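Local structure of UTP-glucose-1-phosphate uridylyltransferase 2 (Trypanosoma brucei, 3GUE) at residues K67-A72 and L227-L232; P59-I64 and V365-E370; A409-G414 and T441-V446; C437-V442 and R455-I460. The protein probably catalyses the reversible transfer of a uridylyl group from UTP to alpha-D-glucose 1-phosphate, giving UDP-glucose and diphosphate. All coordinates share one frame; numbering follows the deposited sequence.

Contact 1 (K67-A72 and L227-L232); sequences KGENTA and LDVRLL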
loop_
_atom_site.group_PDB
_atom_site.type_symbol
_atom_site.label_atom_id
_atom_site.label_comp_id
_atom_site.label_asym_id
_atom_site.label_seq_id
_atom_site.Cartn_x
_atom_site.Cartn_y
_atom_site.Cartn_z
ATOM N N LYS A 67 -12.159 -21.082 -18.254
ATOM C CA LYS A 67 -13.144 -21.715 -17.374
ATOM C C LYS A 67 -12.496 -22.889 -16.611
ATOM O O LYS A 67 -11.495 -23.460 -17.064
ATOM C CB LYS A 67 -14.355 -22.216 -18.164
ATOM C CG LYS A 67 -15.248 -21.101 -18.756
ATOM C CD LYS A 67 -16.484 -21.653 -19.445
ATOM C CE LYS A 67 -16.195 -22.109 -20.877
ATOM N NZ LYS A 67 -17.438 -22.537 -21.606
ATOM N N GLY A 68 -13.078 -23.245 -15.466
ATOM C CA GLY A 68 -12.589 -24.366 -14.663
ATOM C C GLY A 68 -11.546 -23.857 -13.693
ATOM O O GLY A 68 -10.928 -22.811 -13.941
ATOM N N GLU A 69 -11.396 -24.543 -12.555
ATOM C CA GLU A 69 -10.332 -24.217 -11.594
ATOM C C GLU A 69 -9.572 -25.469 -11.190
ATOM O O GLU A 69 -10.133 -26.551 -11.133
ATOM C CB GLU A 69 -10.878 -23.545 -10.345
ATOM C CG GLU A 69 -11.477 -22.176 -10.606
ATOM C CD GLU A 69 -12.316 -21.702 -9.457
ATOM O OE1 GLU A 69 -12.738 -22.556 -8.664
ATOM O OE2 GLU A 69 -12.574 -20.481 -9.352
ATOM N N ASN A 70 -8.295 -25.288 -10.908
ATOM C CA ASN A 70 -7.470 -26.339 -10.385
ATOM C C ASN A 70 -7.449 -26.157 -8.881
ATOM O O ASN A 70 -6.575 -25.439 -8.375
ATOM C CB ASN A 70 -6.045 -26.220 -10.952
ATOM C CG ASN A 70 -5.191 -27.466 -10.682
ATOM O OD1 ASN A 70 -5.583 -28.345 -9.916
ATOM N ND2 ASN A 70 -4.007 -27.530 -11.312
ATOM N N THR A 71 -8.402 -26.803 -8.182
ATOM C CA THR A 71 -8.513 -26.707 -6.699
ATOM C C THR A 71 -7.235 -27.182 -5.989
ATOM O O THR A 71 -6.906 -26.688 -4.925
ATOM C CB THR A 71 -9.762 -27.443 -6.147
ATOM O OG1 THR A 71 -10.896 -27.102 -6.947
ATOM C CG2 THR A 71 -10.063 -27.032 -4.695
ATOM N N ALA A 72 -6.505 -28.111 -6.606
ATOM C CA ALA A 72 -5.183 -28.522 -6.118
ATOM C C ALA A 72 -4.207 -27.356 -5.877
ATOM O O ALA A 72 -3.441 -27.383 -4.900
ATOM C CB ALA A 72 -4.575 -29.572 -7.041
ATOM N N LEU A 227 -8.383 -13.214 -4.000
ATOM C CA LEU A 227 -7.708 -14.410 -4.461
ATOM C C LEU A 227 -8.497 -14.977 -5.674
ATOM O O LEU A 227 -9.614 -15.477 -5.525
ATOM C CB LEU A 227 -7.617 -15.412 -3.318
ATOM C CG LEU A 227 -6.531 -16.467 -3.542
ATOM C CD1 LEU A 227 -5.884 -16.916 -2.222
ATOM C CD2 LEU A 227 -7.031 -17.641 -4.344
ATOM N N ASP A 228 -7.931 -14.862 -6.874
ATOM C CA ASP A 228 -8.581 -15.373 -8.103
ATOM C C ASP A 228 -7.937 -16.698 -8.430
ATOM O O ASP A 228 -6.783 -16.731 -8.864
ATOM C CB ASP A 228 -8.371 -14.398 -9.267
ATOM C CG ASP A 228 -9.137 -14.794 -10.545
ATOM O OD1 ASP A 228 -9.502 -15.973 -10.779
ATOM O OD2 ASP A 228 -9.373 -13.877 -11.351
ATOM N N VAL A 229 -8.642 -17.800 -8.195
ATOM C CA VAL A 229 -8.061 -19.105 -8.532
ATOM C C VAL A 229 -7.738 -19.248 -10.056
ATOM O O VAL A 229 -6.761 -19.906 -10.414
ATOM C CB VAL A 229 -8.877 -20.296 -7.958
ATOM C CG1 VAL A 229 -8.161 -21.634 -8.220
ATOM C CG2 VAL A 229 -9.125 -20.108 -6.456
ATOM N N ARG A 230 -8.503 -18.582 -10.929
ATOM C CA ARG A 230 -8.235 -18.625 -12.396
ATOM C C ARG A 230 -6.935 -17.872 -12.808
ATOM O O ARG A 230 -6.303 -18.211 -13.810
ATOM C CB ARG A 230 -9.460 -18.158 -13.223
ATOM C CG ARG A 230 -10.756 -18.950 -12.934
ATOM C CD ARG A 230 -11.882 -18.686 -13.972
ATOM N NE ARG A 230 -12.586 -17.428 -13.716
ATOM C CZ ARG A 230 -13.871 -17.318 -13.367
ATOM N NH1 ARG A 230 -14.648 -18.402 -13.240
ATOM N NH2 ARG A 230 -14.388 -16.107 -13.145
ATOM N N LEU A 231 -6.543 -16.882 -12.016
ATOM C CA LEU A 231 -5.277 -16.180 -12.205
ATOM C C LEU A 231 -4.153 -16.983 -11.581
ATOM O O LEU A 231 -3.035 -17.072 -12.112
ATOM C CB LEU A 231 -5.327 -14.815 -11.561
ATOM C CG LEU A 231 -4.143 -13.877 -11.829
ATOM C CD1 LEU A 231 -3.796 -13.720 -13.345
ATOM C CD2 LEU A 231 -4.439 -12.530 -11.188
ATOM N N LEU A 232 -4.439 -17.556 -10.438
ATOM C CA LEU A 232 -3.527 -18.542 -9.899
ATOM C C LEU A 232 -3.219 -19.623 -10.928
ATOM O O LEU A 232 -2.051 -19.961 -11.135
ATOM C CB LEU A 232 -4.073 -19.144 -8.612
ATOM C CG LEU A 232 -3.204 -20.219 -7.955
ATOM C CD1 LEU A 232 -1.714 -19.731 -7.882
ATOM C CD2 LEU A 232 -3.771 -20.501 -6.593
#

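Contact 2 (P59-I64 and V365-E370); sequences PFLQGI and VVVPRE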
loop_
_atom_site.group_PDB
_atom_site.type_symbol
_atom_site.label_atom_id
_atom_site.label_comp_id
_atom_site.label_asym_id
_atom_site.label_seq_id
_atom_site.Cartn_x
_atom_site.Cartn_y
_atom_site.Cartn_z
ATOM N N PRO A 59 -1.057 -7.867 -21.228
ATOM C CA PRO A 59 -2.150 -8.832 -21.305
ATOM C C PRO A 59 -3.232 -8.482 -20.307
ATOM O O PRO A 59 -2.933 -8.010 -19.219
ATOM C CB PRO A 59 -1.503 -10.153 -20.859
ATOM C CG PRO A 59 -0.043 -9.941 -20.992
ATOM C CD PRO A 59 0.169 -8.486 -20.699
ATOM N N PHE A 60 -4.474 -8.712 -20.709
ATOM C CA PHE A 60 -5.636 -8.465 -19.891
ATOM C C PHE A 60 -6.092 -9.783 -19.324
ATOM O O PHE A 60 -5.929 -10.823 -19.959
ATOM C CB PHE A 60 -6.746 -7.815 -20.759
ATOM C CG PHE A 60 -6.626 -6.316 -20.862
ATOM C CD1 PHE A 60 -7.597 -5.482 -20.299
ATOM C CD2 PHE A 60 -5.525 -5.734 -21.489
ATOM C CE1 PHE A 60 -7.471 -4.093 -20.375
ATOM C CE2 PHE A 60 -5.384 -4.354 -21.565
ATOM C CZ PHE A 60 -6.366 -3.527 -21.008
ATOM N N LEU A 61 -6.683 -9.733 -18.134
ATOM C CA LEU A 61 -7.177 -10.916 -17.420
ATOM C C LEU A 61 -8.211 -11.761 -18.184
ATOM O O LEU A 61 -8.153 -13.008 -18.148
ATOM C CB LEU A 61 -7.752 -10.465 -16.088
ATOM C CG LEU A 61 -7.936 -11.424 -14.937
ATOM C CD1 LEU A 61 -6.624 -11.759 -14.300
ATOM C CD2 LEU A 61 -8.837 -10.694 -13.960
ATOM N N GLN A 62 -9.139 -11.095 -18.875
ATOM C CA GLN A 62 -10.171 -11.780 -19.674
ATOM C C GLN A 62 -9.559 -12.670 -20.746
ATOM O O GLN A 62 -9.980 -13.823 -20.918
ATOM C CB GLN A 62 -11.152 -10.785 -20.318
ATOM C CG GLN A 62 -12.542 -11.385 -20.565
ATOM C CD GLN A 62 -13.536 -10.394 -21.144
ATOM N N GLY A 63 -8.577 -12.131 -21.465
ATOM C CA GLY A 63 -7.777 -12.918 -22.381
ATOM C C GLY A 63 -7.238 -14.159 -21.698
ATOM O O GLY A 63 -7.668 -15.266 -22.009
ATOM N N ILE A 64 -6.363 -13.971 -20.706
ATOM C CA ILE A 64 -5.464 -15.032 -20.225
ATOM C C ILE A 64 -6.084 -16.136 -19.365
ATOM O O ILE A 64 -5.471 -17.199 -19.180
ATOM C CB ILE A 64 -4.227 -14.443 -19.490
ATOM C CG1 ILE A 64 -4.638 -13.488 -18.364
ATOM C CG2 ILE A 64 -3.286 -13.748 -20.485
ATOM C CD1 ILE A 64 -3.662 -13.458 -17.176
ATOM N N VAL A 365 -0.244 -8.266 -15.345
ATOM C CA VAL A 365 -1.515 -8.419 -16.088
ATOM C C VAL A 365 -2.497 -7.320 -15.714
ATOM O O VAL A 365 -2.628 -6.984 -14.525
ATOM C CB VAL A 365 -2.171 -9.791 -15.753
ATOM C CG1 VAL A 365 -3.453 -10.062 -16.622
ATOM C CG2 VAL A 365 -1.168 -10.906 -15.871
ATOM N N VAL A 366 -3.225 -6.774 -16.692
ATOM C CA VAL A 366 -4.234 -5.752 -16.365
ATOM C C VAL A 366 -5.530 -6.356 -15.815
ATOM O O VAL A 366 -6.140 -7.211 -16.457
ATOM C CB VAL A 366 -4.557 -4.779 -17.545
ATOM C CG1 VAL A 366 -5.372 -3.600 -17.018
ATOM C CG2 VAL A 366 -3.288 -4.280 -18.201
ATOM N N VAL A 367 -5.935 -5.923 -14.620
ATOM C CA VAL A 367 -7.116 -6.479 -13.965
ATOM C C VAL A 367 -8.186 -5.383 -13.897
ATOM O O VAL A 367 -7.864 -4.181 -14.019
ATOM C CB VAL A 367 -6.805 -7.144 -12.561
ATOM C CG1 VAL A 367 -5.734 -8.241 -12.696
ATOM C CG2 VAL A 367 -6.423 -6.094 -11.458
ATOM N N PRO A 368 -9.469 -5.784 -13.789
ATOM C CA PRO A 368 -10.507 -4.775 -13.650
ATOM C C PRO A 368 -10.327 -3.909 -12.373
ATOM O O PRO A 368 -9.828 -4.380 -11.353
ATOM C CB PRO A 368 -11.796 -5.598 -13.562
ATOM C CG PRO A 368 -11.441 -6.943 -14.132
ATOM C CD PRO A 368 -10.015 -7.156 -13.788
ATOM N N ARG A 369 -10.723 -2.643 -12.463
ATOM C CA ARG A 369 -10.670 -1.750 -11.317
ATOM C C ARG A 369 -11.367 -2.306 -10.081
ATOM O O ARG A 369 -11.070 -1.865 -8.996
ATOM C CB ARG A 369 -11.260 -0.370 -11.667
ATOM C CG ARG A 369 -10.979 0.695 -10.617
ATOM C CD ARG A 369 -9.867 1.625 -11.062
ATOM N NE ARG A 369 -9.366 2.472 -9.979
ATOM C CZ ARG A 369 -8.099 2.891 -9.888
ATOM N NH1 ARG A 369 -7.208 2.499 -10.788
ATOM N NH2 ARG A 369 -7.706 3.642 -8.874
ATOM N N GLU A 370 -12.279 -3.277 -10.200
ATOM C CA GLU A 370 -12.988 -3.687 -8.983
ATOM C C GLU A 370 -12.087 -4.470 -7.998
ATOM O O GLU A 370 -12.481 -4.746 -6.866
ATOM C CB GLU A 370 -14.351 -4.352 -9.282
ATOM C CG GLU A 370 -15.256 -3.536 -10.257
ATOM C CD GLU A 370 -15.829 -2.240 -9.670
ATOM O OE1 GLU A 370 -16.673 -2.346 -8.755
ATOM O OE2 GLU A 370 -15.466 -1.123 -10.146
#

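Contact 3 (A409-G414 and T441-V446); sequences AIDLDG and TVRGLV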
loop_
_atom_site.group_PDB
_atom_site.type_symbol
_atom_site.label_atom_id
_atom_site.label_comp_id
_atom_site.label_asym_id
_atom_site.label_seq_id
_atom_site.Cartn_x
_atom_site.Cartn_y
_atom_site.Cartn_z
ATOM N N ALA A 409 -12.422 11.942 -8.935
ATOM C CA ALA A 409 -11.092 12.508 -8.724
ATOM C C ALA A 409 -11.172 13.588 -7.625
ATOM O O ALA A 409 -11.602 14.725 -7.872
ATOM C CB ALA A 409 -10.524 13.066 -10.023
ATOM N N ILE A 410 -10.761 13.227 -6.419
ATOM C CA ILE A 410 -10.922 14.099 -5.227
ATOM C C ILE A 410 -9.597 14.812 -4.856
ATOM O O ILE A 410 -8.603 14.156 -4.484
ATOM C CB ILE A 410 -11.513 13.308 -4.026
ATOM C CG1 ILE A 410 -12.792 12.556 -4.442
ATOM C CG2 ILE A 410 -11.787 14.253 -2.793
ATOM C CD1 ILE A 410 -13.365 11.598 -3.374
ATOM N N ASP A 411 -9.605 16.146 -4.972
ATOM C CA ASP A 411 -8.471 16.995 -4.576
ATOM C C ASP A 411 -8.860 17.810 -3.335
ATOM O O ASP A 411 -9.661 18.777 -3.390
ATOM C CB ASP A 411 -8.014 17.897 -5.732
ATOM C CG ASP A 411 -6.897 18.878 -5.346
ATOM O OD1 ASP A 411 -6.398 18.899 -4.206
ATOM O OD2 ASP A 411 -6.512 19.672 -6.211
ATOM N N LEU A 412 -8.304 17.382 -2.209
ATOM C CA LEU A 412 -8.570 18.040 -0.932
ATOM C C LEU A 412 -7.334 18.896 -0.558
ATOM O O LEU A 412 -6.211 18.387 -0.536
ATOM C CB LEU A 412 -8.916 17.005 0.148
ATOM C CG LEU A 412 -10.219 16.158 0.074
ATOM C CD1 LEU A 412 -10.415 15.258 1.290
ATOM C CD2 LEU A 412 -11.471 17.031 -0.130
ATOM N N ASP A 413 -7.576 20.191 -0.313
ATOM C CA ASP A 413 -6.584 21.178 0.108
ATOM C C ASP A 413 -5.565 20.562 1.086
ATOM O O ASP A 413 -5.924 20.144 2.208
ATOM C CB ASP A 413 -7.322 22.371 0.761
ATOM C CG ASP A 413 -6.448 23.575 0.969
ATOM O OD1 ASP A 413 -5.214 23.392 1.169
ATOM O OD2 ASP A 413 -6.998 24.715 0.977
ATOM N N GLY A 414 -4.307 20.481 0.647
ATOM C CA GLY A 414 -3.225 19.924 1.472
ATOM C C GLY A 414 -2.915 20.638 2.775
ATOM O O GLY A 414 -2.301 20.049 3.673
ATOM N N THR A 441 -13.147 19.155 -5.916
ATOM C CA THR A 441 -12.020 19.927 -5.443
ATOM C C THR A 441 -12.475 20.834 -4.281
ATOM O O THR A 441 -13.473 21.567 -4.392
ATOM C CB THR A 441 -11.362 20.721 -6.631
ATOM O OG1 THR A 441 -10.845 19.776 -7.584
ATOM C CG2 THR A 441 -10.229 21.609 -6.166
ATOM N N VAL A 442 -11.741 20.763 -3.171
ATOM C CA VAL A 442 -12.056 21.531 -1.983
ATOM C C VAL A 442 -10.848 22.301 -1.515
ATOM O O VAL A 442 -9.748 21.749 -1.416
ATOM C CB VAL A 442 -12.588 20.629 -0.854
ATOM C CG1 VAL A 442 -12.816 21.421 0.449
ATOM C CG2 VAL A 442 -13.875 19.904 -1.331
ATOM N N ARG A 443 -11.077 23.587 -1.246
ATOM C CA ARG A 443 -10.033 24.558 -0.943
ATOM C C ARG A 443 -10.508 25.441 0.207
ATOM O O ARG A 443 -11.662 25.886 0.209
ATOM C CB ARG A 443 -9.737 25.449 -2.164
ATOM C CG ARG A 443 -8.953 24.780 -3.282
ATOM C CD ARG A 443 -7.534 24.455 -2.809
ATOM N NE ARG A 443 -6.738 23.786 -3.837
ATOM C CZ ARG A 443 -6.762 22.476 -4.074
ATOM N NH1 ARG A 443 -7.543 21.665 -3.360
ATOM N NH2 ARG A 443 -5.992 21.969 -5.021
ATOM N N GLY A 444 -9.616 25.698 1.163
ATOM C CA GLY A 444 -9.972 26.430 2.379
ATOM C C GLY A 444 -10.728 25.552 3.368
ATOM O O GLY A 444 -10.853 24.314 3.169
ATOM N N LEU A 445 -11.214 26.170 4.448
ATOM C CA LEU A 445 -12.021 25.441 5.456
ATOM C C LEU A 445 -13.488 25.227 5.031
ATOM O O LEU A 445 -14.204 26.179 4.753
ATOM C CB LEU A 445 -11.946 26.118 6.827
ATOM C CG LEU A 445 -10.621 26.003 7.593
ATOM C CD1 LEU A 445 -10.481 27.128 8.614
ATOM C CD2 LEU A 445 -10.491 24.610 8.267
ATOM N N VAL A 446 -13.916 23.962 5.018
ATOM C CA VAL A 446 -15.213 23.553 4.468
ATOM C C VAL A 446 -15.730 22.394 5.296
ATOM O O VAL A 446 -14.963 21.520 5.727
ATOM C CB VAL A 446 -15.115 23.170 2.934
ATOM C CG1 VAL A 446 -16.322 22.413 2.434
ATOM C CG2 VAL A 446 -14.861 24.407 2.057
HETATM O O HOH W 1 -10.382 16.970 -8.296
HETATM O O HOH W 2 -7.807 21.004 -8.542
#

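Contact 4 (C437-V442 and R455-I460); sequences CTSLTV and RGNVVI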
loop_
_atom_site.group_PDB
_atom_site.type_symbol
_atom_site.label_atom_id
_atom_site.label_comp_id
_atom_site.label_asym_id
_atom_site.label_seq_id
_atom_site.Cartn_x
_atom_site.Cartn_y
_atom_site.Cartn_z
ATOM N N CYS A 437 -20.289 11.618 -8.724
ATOM C CA CYS A 437 -19.253 12.634 -8.790
ATOM C C CYS A 437 -18.101 12.204 -9.693
ATOM O O CYS A 437 -17.523 11.133 -9.516
ATOM C CB CYS A 437 -18.753 12.950 -7.382
ATOM S SG CYS A 437 -17.352 14.034 -7.382
ATOM N N THR A 438 -17.779 13.016 -10.692
ATOM C CA THR A 438 -16.595 12.720 -11.519
ATOM C C THR A 438 -15.350 13.403 -10.923
ATOM O O THR A 438 -14.224 12.960 -11.132
ATOM C CB THR A 438 -16.758 13.077 -13.045
ATOM O OG1 THR A 438 -16.864 14.486 -13.220
ATOM C CG2 THR A 438 -17.975 12.424 -13.671
ATOM N N SER A 439 -15.574 14.467 -10.161
ATOM C CA SER A 439 -14.482 15.318 -9.687
ATOM C C SER A 439 -14.956 16.195 -8.531
ATOM O O SER A 439 -16.005 16.809 -8.610
ATOM C CB SER A 439 -14.018 16.202 -10.847
ATOM O OG SER A 439 -12.832 16.860 -10.540
ATOM N N LEU A 440 -14.192 16.242 -7.446
ATOM C CA LEU A 440 -14.483 17.176 -6.346
ATOM C C LEU A 440 -13.202 17.825 -5.820
ATOM O O LEU A 440 -12.296 17.135 -5.357
ATOM C CB LEU A 440 -15.252 16.495 -5.201
ATOM C CG LEU A 440 -15.420 17.308 -3.907
ATOM C CD1 LEU A 440 -16.468 18.457 -4.037
ATOM C CD2 LEU A 440 -15.703 16.417 -2.681
ATOM N N THR A 441 -13.147 19.155 -5.916
ATOM C CA THR A 441 -12.020 19.927 -5.443
ATOM C C THR A 441 -12.475 20.834 -4.281
ATOM O O THR A 441 -13.473 21.567 -4.392
ATOM C CB THR A 441 -11.362 20.721 -6.631
ATOM O OG1 THR A 441 -10.845 19.776 -7.584
ATOM C CG2 THR A 441 -10.229 21.609 -6.166
ATOM N N VAL A 442 -11.741 20.763 -3.171
ATOM C CA VAL A 442 -12.056 21.531 -1.983
ATOM C C VAL A 442 -10.848 22.301 -1.515
ATOM O O VAL A 442 -9.748 21.749 -1.416
ATOM C CB VAL A 442 -12.588 20.629 -0.854
ATOM C CG1 VAL A 442 -12.816 21.421 0.449
ATOM C CG2 VAL A 442 -13.875 19.904 -1.331
ATOM N N ARG A 455 -22.448 15.971 -7.566
ATOM C CA ARG A 455 -22.704 15.469 -8.909
ATOM C C ARG A 455 -21.838 16.165 -9.967
ATOM O O ARG A 455 -21.704 17.407 -9.978
ATOM C CB ARG A 455 -24.177 15.675 -9.280
ATOM C CG ARG A 455 -25.158 14.957 -8.395
ATOM C CD ARG A 455 -26.570 15.507 -8.584
ATOM N NE ARG A 455 -27.463 14.926 -7.586
ATOM C CZ ARG A 455 -28.782 15.087 -7.535
ATOM N NH1 ARG A 455 -29.421 15.824 -8.430
ATOM N NH2 ARG A 455 -29.462 14.506 -6.561
ATOM N N GLY A 456 -21.292 15.366 -10.876
ATOM C CA GLY A 456 -20.494 15.898 -11.987
ATOM C C GLY A 456 -19.139 16.383 -11.504
ATOM O O GLY A 456 -18.478 15.668 -10.753
ATOM N N ASN A 457 -18.729 17.568 -11.975
ATOM C CA ASN A 457 -17.505 18.248 -11.541
ATOM C C ASN A 457 -17.748 19.414 -10.567
ATOM O O ASN A 457 -18.135 20.519 -10.989
ATOM C CB ASN A 457 -16.719 18.754 -12.754
ATOM C CG ASN A 457 -16.209 17.622 -13.634
ATOM O OD1 ASN A 457 -16.242 17.704 -14.855
ATOM N ND2 ASN A 457 -15.751 16.556 -13.009
ATOM N N VAL A 458 -17.499 19.179 -9.277
ATOM C CA VAL A 458 -17.774 20.166 -8.224
ATOM C C VAL A 458 -16.513 20.814 -7.642
ATOM O O VAL A 458 -15.568 20.122 -7.263
ATOM C CB VAL A 458 -18.669 19.568 -7.115
ATOM C CG1 VAL A 458 -18.777 20.491 -5.863
ATOM C CG2 VAL A 458 -20.044 19.281 -7.675
ATOM N N VAL A 459 -16.513 22.149 -7.569
ATOM C CA VAL A 459 -15.465 22.886 -6.867
ATOM C C VAL A 459 -16.058 23.638 -5.639
ATOM O O VAL A 459 -17.126 24.279 -5.731
ATOM C CB VAL A 459 -14.683 23.857 -7.825
ATOM C CG1 VAL A 459 -13.550 24.592 -7.084
ATOM C CG2 VAL A 459 -14.108 23.098 -9.055
ATOM N N ILE A 460 -15.374 23.550 -4.496
ATOM C CA ILE A 460 -15.771 24.305 -3.297
ATOM C C ILE A 460 -14.554 25.043 -2.724
ATOM O O ILE A 460 -13.683 24.410 -2.131
ATOM C CB ILE A 460 -16.416 23.384 -2.191
ATOM C CG1 ILE A 460 -17.537 22.502 -2.769
ATOM C CG2 ILE A 460 -16.954 24.228 -1.003
ATOM C CD1 ILE A 460 -18.196 21.520 -1.729
HETATM O O HOH W 3 -13.711 19.576 -9.453
#

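Contact 1 (K67-A72 and L227-L232)
With CG of E69 turned anti to its carbonyl carbon (chi1 -66°) and the chain extended beyond it, the glutamate stem lies across the side chain of V229 at about a right angle. V229 sets CG1 anti to its own nitrogen (chi1 -175°), which carries that methyl to 3.9 Å from E69 CB. The carboxylate end continues over the valine branch point, E69 OE2 lying 4.0 Å from V229 CB. On the next residue of the helix, R230 offers its methylene stem: R230 CG is 4.0 Å from E69 CG and equally far from the carbonyl oxygen of G68. Bending at chi3 then takes the guanidinium off, and R230 NH1 stays 4.9 Å from E69 OE2. D228 is the N-cap of helix 229-237; its OD1 accepts weak bonds from the backbone nitrogens of R230 and L231, and its OD2 forms a salt bridge with R371. E69 has a long, weak ion pair with R122. Thus the loop ahead of helix 71-74 meets the first turn of helix 229-237 at the surface through aliphatic stems, while the opposite charges of E69 and R230 can probably attract each other only at long range.

Contact 2 (P59-I64 and V365-E370)
I64 and V365 reach toward each other tip to tip, I64 CD1 standing 3.4 Å from V365 CG1, tighter than an ordinary van der Waals contact. CG1 of I64 lies between the backbone nitrogen and carbonyl carbon (chi1 54°), a crowded position. L61 continues the apolar layer onto the residues that follow the strand, V367 and P368: its CD1 meets V367 CG1 at 4.0 Å, and its CD2 touches P368 CD at 3.7 Å, the leucine lying across the proline at about a right angle. A separate apolar contact is made by F60, whose ring runs side by side with V366. V366 CB sits 3.9 Å from the ring centroid and almost exactly on the normal, a CH-pi contact over the face, with the two valine methyls spread above the rim near CE1 and CE2. Between these two layers run the backbone bonds. V366 N donates to P59 O at 2.8 Å, in the carbonyl plane, and L61 N returns a bond to V366 O at 3.1 Å, so a single bridge pairs F60 with V366. F60 is also the N-cap residue of helix 61-64. The start of this short helix thereby pairs with V366 on one edge of strand 362-366, outermost in the seven-stranded mixed sheet; strand 242-248 pairs with the strand's other edge, and L231 and Y234 of helix 229-237 pack against I64.

Contact 3 (A409-G414 and T441-V446)
Strands 409-412 and 437-443 are the two parallel strands of a beta-alpha-beta unit whose helix is 420-427, and D411 and R443 tie them together on one face of the sheet. The axes of segments 409-412 and 441-443 approach to 4.9 Å, with D411 paired to T441 and L412 to V442. V442 N donates to D411 O at 2.9 Å, and V442 O accepts from D413 N. The R443 chain, bent at chi2 (-67°), folds back so that its guanidinium comes over the T441 methyl CG2 with one face and turns its edge to the D411 carboxylate. R443 NH2 forms a salt bridge to D411 OD2 at 2.6 Å, reaching it from the syn side but 34° out of the carboxylate plane; the two flat groups are turned 67° apart, and the further bonds to OD1 are weak. R443 NH1 also donates to its neighbour V442 O at 2.9 Å, from above the carbonyl plane, so this oxygen is gripped by two donors and both terminal nitrogens of the guanidinium are engaged, which limits its rotation. Beyond the strand, D413 OD2 takes G444 N on its anti lone pair at 2.8 Å, nearly straight. On the other face L412 lies beside V442, CD2 to CB 3.8 Å, facing helix 420-427 through F423 and L426. A water joins A409 O to T441 OG1. Neighbouring parallel strands with the connecting helix packed on one face are what a beta-alpha-beta crossover produces, here at the edge of the four-stranded parallel sheet.

Contact 4 (C437-V442 and R455-I460)
L440 and V458 lie side by side and point the same way on one face of a parallel sheet, where strands 439-442 and 458-460 run 4.8 Å apart. L440 CD1 rests 3.6 Å from V458 CG1 and also reaches toward I460 CD1; CG of L440, anti to its nitrogen (chi1 171°), puts the branch there. L476 of strand 475-477 touches both V458 and I460, so this face turns to the interior of a coiled C-terminal beta structure, consistent with the left-handed beta-helix domain of eukaryotic UDP-glucose pyrophosphorylases. S439, T441, N457 and V459 occupy the reverse face. There a water donates to V458 O and is also bonded to S439 OG, which stands anti to the backbone nitrogen (chi1 -169°). V458 N donates to S439 O, and T441 N to V458 O, both at 2.9 Å, and I460 N to T441 O continues the ladder. At the other end the register slips by one residue between C437 and S439, a beta bulge at the corners near T438 and G456. G456 has positive phi, a conformation glycine takes readily. The amide of N457 lies near T438, but their atoms are modelled too close for their exact placement to be trusted. T438 is the extra residue of the bulge, and G456 O faces it, accepting from T438 N at 2.7 Å and from S439 N at 3.2 Å, both donors approaching from the same face of its carbonyl plane.

How the contacts relate
The four contacts fall into two pairs. Contacts 1 and 2 touch directly: L231 CD1 of contact 1 packs 3.6 Å from L61 CD1 of contact 2, against the seven-stranded mixed sheet. Contacts 3 and 4 share T441 and V442 and extend one parallel sheet, with D411 N 2.9 Å from L440 O, a probable hydrogen bond. The pairs stay apart, contacts 2 and 3 coming to about 9 Å between nearest atoms, contacts 1 and 3 to about 25 Å. In contact 2 the V367 side chain is about 11 Å from the bound UDP-glucose; in contact 3, D411 is about 11 Å, side chain to side chain, from K255, a UDP-glucose-binding residue of this protein.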